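Local coordinates for bifunctional protein FolD (Thermus thermophilus, PDB 6V6Y) that probably oxidises 5,10-methylenetetrahydrofolate with NADP+ and then hydrolyses the methenyl product to 10-formyltetrahydrofolate in one-carbon metabolism, at residues Y66-R78 / L97-A109. Numbering follows the deposited sequence.
Sequences YPEDLPEEALLER and LPPHIRTQRVLEA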
ATOM      1  N   TYR A  66      -6.558  28.418 -13.704  1.00 47.43           N
ATOM      2  CA  TYR A  66      -6.169  28.472 -15.098  1.00 45.74           C
ATOM      3  C   TYR A  66      -7.345  28.057 -15.975  1.00 49.50           C
ATOM      4  O   TYR A  66      -8.321  27.472 -15.487  1.00 49.15           O
ATOM      5  CB  TYR A  66      -4.952  27.572 -15.343  1.00 45.55           C
ATOM      6  CG  TYR A  66      -3.744  28.040 -14.574  1.00 48.40           C
ATOM      7  CD1 TYR A  66      -3.505  27.575 -13.284  1.00 45.42           C
ATOM      8  CD2 TYR A  66      -2.857  28.984 -15.121  1.00 47.30           C
ATOM      9  CE1 TYR A  66      -2.414  28.009 -12.558  1.00 47.96           C
ATOM     10  CE2 TYR A  66      -1.749  29.432 -14.397  1.00 44.46           C
ATOM     11  CZ  TYR A  66      -1.539  28.936 -13.114  1.00 48.48           C
ATOM     12  OH  TYR A  66      -0.462  29.352 -12.367  1.00 43.89           O
ATOM     13  N   PRO A  67      -7.307  28.382 -17.267  1.00 49.24           N
ATOM     14  CA  PRO A  67      -8.348  27.882 -18.173  1.00 53.30           C
ATOM     15  C   PRO A  67      -8.350  26.360 -18.236  1.00 55.24           C
ATOM     16  O   PRO A  67      -7.362  25.684 -17.940  1.00 52.92           O
ATOM     17  CB  PRO A  67      -7.975  28.498 -19.527  1.00 52.35           C
ATOM     18  CG  PRO A  67      -6.555  28.934 -19.381  1.00 55.50           C
ATOM     19  CD  PRO A  67      -6.389  29.307 -17.948  1.00 52.70           C
ATOM     20  N   GLU A  68      -9.501  25.823 -18.621  1.00 57.21           N
ATOM     21  CA  GLU A  68      -9.628  24.379 -18.770  1.00 55.20           C
ATOM     22  C   GLU A  68      -8.637  23.827 -19.793  1.00 57.86           C
ATOM     23  O   GLU A  68      -8.082  22.738 -19.603  1.00 59.94           O
ATOM     24  CB  GLU A  68     -11.062  24.043 -19.162  1.00 57.70           C
ATOM     25  CG  GLU A  68     -11.222  22.717 -19.850  1.00 67.41           C
ATOM     26  CD  GLU A  68     -12.425  21.959 -19.347  1.00 69.47           C
ATOM     27  OE1 GLU A  68     -13.405  22.616 -18.923  1.00 71.87           O
ATOM     28  OE2 GLU A  68     -12.386  20.706 -19.375  1.00 73.77           O
ATOM     29  N   ASP A  69      -8.386  24.567 -20.874  1.00 56.11           N
ATOM     30  CA  ASP A  69      -7.533  24.092 -21.959  1.00 55.36           C
ATOM     31  C   ASP A  69      -6.061  24.401 -21.739  1.00 56.54           C
ATOM     32  O   ASP A  69      -5.290  24.423 -22.708  1.00 55.98           O
ATOM     33  CB  ASP A  69      -8.004  24.663 -23.308  1.00 57.24           C
ATOM     34  CG  ASP A  69      -7.770  26.176 -23.446  1.00 65.44           C
ATOM     35  OD1 ASP A  69      -7.282  26.827 -22.493  1.00 65.23           O
ATOM     36  OD2 ASP A  69      -8.083  26.724 -24.528  1.00 65.19           O
ATOM     37  N   LEU A  70      -5.650  24.652 -20.504  1.00 55.01           N
ATOM     38  CA  LEU A  70      -4.233  24.816 -20.238  1.00 54.01           C
ATOM     39  C   LEU A  70      -3.487  23.557 -20.683  1.00 57.68           C
ATOM     40  O   LEU A  70      -3.923  22.442 -20.369  1.00 60.59           O
ATOM     41  CB  LEU A  70      -3.990  25.090 -18.757  1.00 48.96           C
ATOM     42  CG  LEU A  70      -2.533  25.382 -18.387  1.00 48.88           C
ATOM     43  CD1 LEU A  70      -2.177  26.829 -18.692  1.00 50.01           C
ATOM     44  CD2 LEU A  70      -2.266  25.069 -16.925  1.00 48.41           C
ATOM     45  N   PRO A  71      -2.397  23.683 -21.439  1.00 61.19           N
ATOM     46  CA  PRO A  71      -1.616  22.493 -21.811  1.00 58.34           C
ATOM     47  C   PRO A  71      -0.908  21.888 -20.608  1.00 60.42           C
ATOM     48  O   PRO A  71      -0.489  22.593 -19.683  1.00 58.32           O
ATOM     49  CB  PRO A  71      -0.600  23.034 -22.823  1.00 57.85           C
ATOM     50  CG  PRO A  71      -0.486  24.493 -22.498  1.00 59.85           C
ATOM     51  CD  PRO A  71      -1.837  24.923 -22.008  1.00 54.85           C
ATOM     52  N   GLU A  72      -0.748  20.559 -20.637  1.00 58.99           N
ATOM     53  CA  GLU A  72      -0.138  19.900 -19.489  1.00 60.52           C
ATOM     54  C   GLU A  72       1.314  20.332 -19.312  1.00 58.87           C
ATOM     55  O   GLU A  72       1.833  20.311 -18.189  1.00 59.41           O
ATOM     56  CB  GLU A  72      -0.269  18.375 -19.618  1.00 57.46           C
ATOM     57  CG  GLU A  72       0.943  17.662 -20.159  1.00 61.76           C
ATOM     58  CD  GLU A  72       0.853  16.142 -20.025  1.00 60.87           C
ATOM     59  OE1 GLU A  72      -0.215  15.612 -19.645  1.00 61.86           O
ATOM     60  OE2 GLU A  72       1.861  15.469 -20.295  1.00 60.85           O
ATOM     61  N   GLU A  73       1.954  20.779 -20.392  1.00 56.99           N
ATOM     62  CA  GLU A  73       3.319  21.282 -20.315  1.00 60.28           C
ATOM     63  C   GLU A  73       3.383  22.569 -19.501  1.00 56.63           C
ATOM     64  O   GLU A  73       4.347  22.794 -18.760  1.00 55.00           O
ATOM     65  CB  GLU A  73       3.880  21.507 -21.728  1.00 59.86           C
ATOM     66  CG  GLU A  73       3.749  20.319 -22.720  1.00 70.63           C
ATOM     67  CD  GLU A  73       2.297  19.861 -23.033  1.00 73.96           C
ATOM     68  OE1 GLU A  73       1.320  20.584 -22.698  1.00 71.98           O
ATOM     69  OE2 GLU A  73       2.131  18.756 -23.608  1.00 76.46           O
ATOM     70  N   ALA A  74       2.370  23.431 -19.632  1.00 57.45           N
ATOM     71  CA  ALA A  74       2.315  24.638 -18.810  1.00 57.88           C
ATOM     72  C   ALA A  74       2.053  24.303 -17.339  1.00 54.37           C
ATOM     73  O   ALA A  74       2.689  24.884 -16.450  1.00 53.84           O
ATOM     74  CB  ALA A  74       1.251  25.596 -19.350  1.00 56.92           C
ATOM     75  N   LEU A  75       1.129  23.370 -17.062  1.00 50.32           N
ATOM     76  CA  LEU A  75       0.906  22.923 -15.684  1.00 47.06           C
ATOM     77  C   LEU A  75       2.190  22.426 -15.042  1.00 49.15           C
ATOM     78  O   LEU A  75       2.517  22.800 -13.908  1.00 47.31           O
ATOM     79  CB  LEU A  75      -0.143  21.818 -15.639  1.00 50.24           C
ATOM     80  CG  LEU A  75      -1.457  22.029 -14.889  1.00 56.27           C
ATOM     81  CD1 LEU A  75      -2.173  20.699 -14.744  1.00 52.82           C
ATOM     82  CD2 LEU A  75      -1.259  22.686 -13.518  1.00 49.04           C
ATOM     83  N   LEU A  76       2.932  21.569 -15.753  1.00 47.27           N
ATOM     84  CA  LEU A  76       4.165  21.025 -15.196  1.00 49.08           C
ATOM     85  C   LEU A  76       5.204  22.116 -14.982  1.00 52.66           C
ATOM     86  O   LEU A  76       5.960  22.076 -14.002  1.00 54.66           O
ATOM     87  CB  LEU A  76       4.728  19.931 -16.114  1.00 49.44           C
ATOM     88  CG  LEU A  76       3.901  18.655 -16.234  1.00 52.23           C
ATOM     89  CD1 LEU A  76       4.412  17.770 -17.367  1.00 54.09           C
ATOM     90  CD2 LEU A  76       3.904  17.911 -14.913  1.00 50.81           C
ATOM     91  N   GLU A  77       5.280  23.083 -15.898  1.00 53.68           N
ATOM     92  CA  GLU A  77       6.168  24.226 -15.689  1.00 55.53           C
ATOM     93  C   GLU A  77       5.782  24.994 -14.424  1.00 51.58           C
ATOM     94  O   GLU A  77       6.641  25.326 -13.593  1.00 50.18           O
ATOM     95  CB  GLU A  77       6.136  25.138 -16.915  1.00 55.14           C
ATOM     96  CG  GLU A  77       7.352  26.044 -17.071  1.00 65.64           C
ATOM     97  CD  GLU A  77       7.182  27.055 -18.203  1.00 70.53           C
ATOM     98  OE1 GLU A  77       7.554  28.235 -18.001  1.00 74.19           O
ATOM     99  OE2 GLU A  77       6.676  26.666 -19.288  1.00 72.13           O
ATOM    100  N   ARG A  78       4.486  25.271 -14.254  1.00 46.52           N
ATOM    101  CA  ARG A  78       4.056  26.017 -13.076  1.00 45.34           C
ATOM    102  C   ARG A  78       4.418  25.279 -11.796  1.00 48.26           C
ATOM    103  O   ARG A  78       4.964  25.877 -10.857  1.00 46.87           O
ATOM    104  CB  ARG A  78       2.561  26.285 -13.120  1.00 43.86           C
ATOM    105  CG  ARG A  78       2.084  27.126 -11.942  1.00 46.15           C
ATOM    106  CD  ARG A  78       2.979  28.366 -11.738  1.00 45.23           C
ATOM    107  NE  ARG A  78       2.485  29.265 -10.688  1.00 47.79           N
ATOM    108  CZ  ARG A  78       3.189  30.288 -10.205  1.00 47.61           C
ATOM    109  NH1 ARG A  78       4.405  30.527 -10.681  1.00 41.33           N
ATOM    110  NH2 ARG A  78       2.691  31.069  -9.250  1.00 40.26           N
ATOM    111  N   LEU A  97      -8.594  16.466 -13.148  1.00 52.95           N
ATOM    112  CA  LEU A  97      -7.980  17.263 -14.183  1.00 55.26           C
ATOM    113  C   LEU A  97      -8.686  17.001 -15.508  1.00 55.70           C
ATOM    114  O   LEU A  97      -9.317  15.957 -15.685  1.00 58.33           O
ATOM    115  CB  LEU A  97      -6.490  16.938 -14.265  1.00 53.40           C
ATOM    116  CG  LEU A  97      -5.729  17.653 -13.151  1.00 53.65           C
ATOM    117  CD1 LEU A  97      -4.325  17.104 -12.956  1.00 50.49           C
ATOM    118  CD2 LEU A  97      -5.681  19.130 -13.490  1.00 54.25           C
ATOM    119  N   PRO A  98      -8.636  17.950 -16.439  1.00 57.83           N
ATOM    120  CA  PRO A  98      -9.259  17.742 -17.753  1.00 59.52           C
ATOM    121  C   PRO A  98      -8.595  16.603 -18.510  1.00 61.91           C
ATOM    122  O   PRO A  98      -7.427  16.265 -18.259  1.00 61.75           O
ATOM    123  CB  PRO A  98      -9.055  19.091 -18.464  1.00 60.77           C
ATOM    124  CG  PRO A  98      -7.992  19.785 -17.697  1.00 58.80           C
ATOM    125  CD  PRO A  98      -8.141  19.324 -16.282  1.00 59.41           C
ATOM    126  N   PRO A  99      -9.319  15.982 -19.448  1.00 64.51           N
ATOM    127  CA  PRO A  99      -8.841  14.722 -20.050  1.00 60.34           C
ATOM    128  C   PRO A  99      -7.529  14.829 -20.803  1.00 62.78           C
ATOM    129  O   PRO A  99      -6.817  13.822 -20.923  1.00 64.74           O
ATOM    130  CB  PRO A  99      -9.986  14.345 -20.998  1.00 59.77           C
ATOM    131  CG  PRO A  99     -11.181  14.983 -20.415  1.00 61.98           C
ATOM    132  CD  PRO A  99     -10.720  16.267 -19.797  1.00 60.29           C
ATOM    133  N   HIS A 100      -7.183  16.004 -21.331  1.00 59.57           N
ATOM    134  CA  HIS A 100      -5.961  16.122 -22.113  1.00 56.45           C
ATOM    135  C   HIS A 100      -4.707  16.101 -21.250  1.00 59.69           C
ATOM    136  O   HIS A 100      -3.594  16.185 -21.793  1.00 59.34           O
ATOM    137  CB  HIS A 100      -6.008  17.392 -22.974  1.00 58.60           C
ATOM    138  CG  HIS A 100      -5.799  18.668 -22.212  1.00 58.26           C
ATOM    139  ND1 HIS A 100      -6.832  19.357 -21.615  1.00 58.01           N
ATOM    140  CD2 HIS A 100      -4.677  19.390 -21.973  1.00 56.22           C
ATOM    141  CE1 HIS A 100      -6.357  20.445 -21.034  1.00 58.00           C
ATOM    142  NE2 HIS A 100      -5.051  20.486 -21.231  1.00 59.74           N
ATOM    143  N   ILE A 101      -4.864  15.952 -19.935  1.00 60.82           N
ATOM    144  CA  ILE A 101      -3.773  16.054 -18.971  1.00 62.38           C
ATOM    145  C   ILE A 101      -3.619  14.715 -18.263  1.00 56.17           C
ATOM    146  O   ILE A 101      -4.609  14.132 -17.804  1.00 54.80           O
ATOM    147  CB  ILE A 101      -4.024  17.193 -17.962  1.00 59.11           C
ATOM    148  CG1 ILE A 101      -3.840  18.543 -18.667  1.00 61.29           C
ATOM    149  CG2 ILE A 101      -3.117  17.053 -16.735  1.00 52.55           C
ATOM    150  CD1 ILE A 101      -3.532  19.696 -17.762  1.00 60.34           C
ATOM    151  N   ARG A 102      -2.375  14.235 -18.180  1.00 60.27           N
ATOM    152  CA  ARG A 102      -2.059  12.968 -17.525  1.00 62.09           C
ATOM    153  C   ARG A 102      -1.921  13.202 -16.021  1.00 58.89           C
ATOM    154  O   ARG A 102      -0.898  13.720 -15.553  1.00 58.44           O
ATOM    155  CB  ARG A 102      -0.781  12.370 -18.115  1.00 62.84           C
ATOM    156  CG  ARG A 102      -0.919  11.849 -19.551  1.00 66.01           C
ATOM    157  CD  ARG A 102       0.121  12.484 -20.496  1.00 67.59           C
ATOM    158  NE  ARG A 102       1.490  12.263 -20.026  1.00 70.59           N
ATOM    159  CZ  ARG A 102       2.588  12.558 -20.719  1.00 73.97           C
ATOM    160  NH1 ARG A 102       2.490  13.100 -21.930  1.00 74.21           N
ATOM    161  NH2 ARG A 102       3.789  12.314 -20.196  1.00 73.20           N
ATOM    162  N   THR A 103      -2.938  12.782 -15.266  1.00 53.41           N
ATOM    163  CA  THR A 103      -3.010  13.090 -13.838  1.00 56.13           C
ATOM    164  C   THR A 103      -1.802  12.547 -13.075  1.00 54.23           C
ATOM    165  O   THR A 103      -1.143  13.289 -12.337  1.00 53.01           O
ATOM    166  CB  THR A 103      -4.326  12.550 -13.275  1.00 49.34           C
ATOM    167  OG1 THR A 103      -5.406  13.234 -13.920  1.00 51.00           O
ATOM    168  CG2 THR A 103      -4.425  12.767 -11.780  1.00 46.03           C
ATOM    169  N   GLN A 104      -1.490  11.255 -13.245  1.00 56.94           N
ATOM    170  CA  GLN A 104      -0.315  10.679 -12.590  1.00 59.86           C
ATOM    171  C   GLN A 104       0.931  11.519 -12.867  1.00 53.49           C
ATOM    172  O   GLN A 104       1.717  11.809 -11.956  1.00 52.74           O
ATOM    173  CB  GLN A 104      -0.121   9.213 -13.040  1.00 58.95           C
ATOM    174  CG  GLN A 104       1.346   8.693 -13.048  1.00 62.03           C
ATOM    175  CD  GLN A 104       1.495   7.178 -13.393  1.00 70.77           C
ATOM    176  OE1 GLN A 104       0.627   6.571 -14.038  1.00 73.63           O
ATOM    177  NE2 GLN A 104       2.601   6.577 -12.949  1.00 59.35           N
ATOM    178  N   ARG A 105       1.097  11.964 -14.111  1.00 54.64           N
ATOM    179  CA  ARG A 105       2.267  12.755 -14.465  1.00 55.09           C
ATOM    180  C   ARG A 105       2.300  14.075 -13.696  1.00 54.32           C
ATOM    181  O   ARG A 105       3.368  14.513 -13.252  1.00 51.59           O
ATOM    182  CB  ARG A 105       2.283  12.997 -15.974  1.00 58.51           C
ATOM    183  CG  ARG A 105       3.502  13.749 -16.456  1.00 63.27           C
ATOM    184  CD  ARG A 105       4.527  12.833 -17.095  1.00 69.58           C
ATOM    185  NE  ARG A 105       5.551  13.580 -17.834  1.00 78.60           N
ATOM    186  CZ  ARG A 105       6.567  14.247 -17.273  1.00 80.32           C
ATOM    187  NH1 ARG A 105       6.709  14.278 -15.949  1.00 73.40           N
ATOM    188  NH2 ARG A 105       7.448  14.889 -18.039  1.00 84.45           N
ATOM    189  N   VAL A 106       1.139  14.707 -13.498  1.00 53.81           N
ATOM    190  CA  VAL A 106       1.087  15.973 -12.764  1.00 49.42           C
ATOM    191  C   VAL A 106       1.389  15.750 -11.286  1.00 50.16           C
ATOM    192  O   VAL A 106       2.221  16.450 -10.691  1.00 48.06           O
ATOM    193  CB  VAL A 106      -0.282  16.647 -12.961  1.00 51.45           C
ATOM    194  CG1 VAL A 106      -0.520  17.723 -11.892  1.00 48.89           C
ATOM    195  CG2 VAL A 106      -0.382  17.221 -14.362  1.00 47.33           C
ATOM    196  N   LEU A 107       0.715  14.771 -10.674  1.00 48.11           N
ATOM    197  CA  LEU A 107       0.910  14.487  -9.255  1.00 47.43           C
ATOM    198  C   LEU A 107       2.356  14.112  -8.954  1.00 47.57           C
ATOM    199  O   LEU A 107       2.915  14.538  -7.934  1.00 47.70           O
ATOM    200  CB  LEU A 107      -0.048  13.366  -8.813  1.00 46.37           C
ATOM    201  CG  LEU A 107      -1.533  13.728  -8.933  1.00 47.48           C
ATOM    202  CD1 LEU A 107      -2.481  12.590  -8.477  1.00 44.86           C
ATOM    203  CD2 LEU A 107      -1.795  14.994  -8.137  1.00 48.14           C
ATOM    204  N   GLU A 108       2.981  13.307  -9.822  1.00 47.82           N
ATOM    205  CA  GLU A 108       4.382  12.937  -9.616  1.00 52.35           C
ATOM    206  C   GLU A 108       5.337  14.111  -9.813  1.00 49.76           C
ATOM    207  O   GLU A 108       6.489  14.037  -9.361  1.00 50.13           O
ATOM    208  CB  GLU A 108       4.773  11.787 -10.549  1.00 48.43           C
ATOM    209  CG  GLU A 108       4.031  10.478 -10.244  1.00 52.61           C
ATOM    210  CD  GLU A 108       4.683   9.257 -10.891  1.00 56.03           C
ATOM    211  OE1 GLU A 108       5.715   9.419 -11.583  1.00 58.83           O
ATOM    212  OE2 GLU A 108       4.159   8.135 -10.711  1.00 54.76           O
ATOM    213  N   ALA A 109       4.888  15.192 -10.462  1.00 48.48           N
ATOM    214  CA  ALA A 109       5.724  16.384 -10.607  1.00 50.96           C
ATOM    215  C   ALA A 109       5.816  17.199  -9.326  1.00 47.81           C
ATOM    216  O   ALA A 109       6.794  17.929  -9.144  1.00 48.51           O
ATOM    217  CB  ALA A 109       5.199  17.277 -11.728  1.00 47.48           C
TER
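Helices 72-78 and 103-109 run nearly parallel, their axes 9.9 Å apart and crossing at -15°, with CA of Leu76 and CA of Val106 6.4 Å apart. At the start of helix 72-78, Glu72 makes the charged part of the contact. Its chain, extended beyond CG, reaches the N-terminus of the other helix. There OE1 accepts the backbone N-H of the N-cap residue Arg102 (N to OE1 3.0 Å), almost straight at 170°. The other oxygen, OE2, lies over one face of the Arg102 guanidinium, 2.9 Å from NH1 but well out of its plane, so that no N-H points at it and the salt bridge is one of charges alone; bends at chi2 and chi3 fold the arginine back over the carboxylate. An alanine here would probably leave the Arg102 N-H and guanidinium without this acceptor and countercharge. Earlier in the loops, the His100 ring turns its edge to Leu70 O, with NE2 to O modelled at an implausibly short 2.4 Å, so the details of that bond are doubtful. One turn further along helix 72-78, Leu75 CD1 presses on Ile101 CD1 at a tight 3.5 Å and meets Val106 CG2. Leu76 CD1 sits over the Arg105 guanidinium, CD2 on Ala109 CB. Leu75 and Ile101 reach Leu37 of strand 31-37; helix 72-84 links parallel strands 60-66 and 90-93 in a beta-alpha-beta crossover of the catalytic domain, and helix 103-109 packs against it.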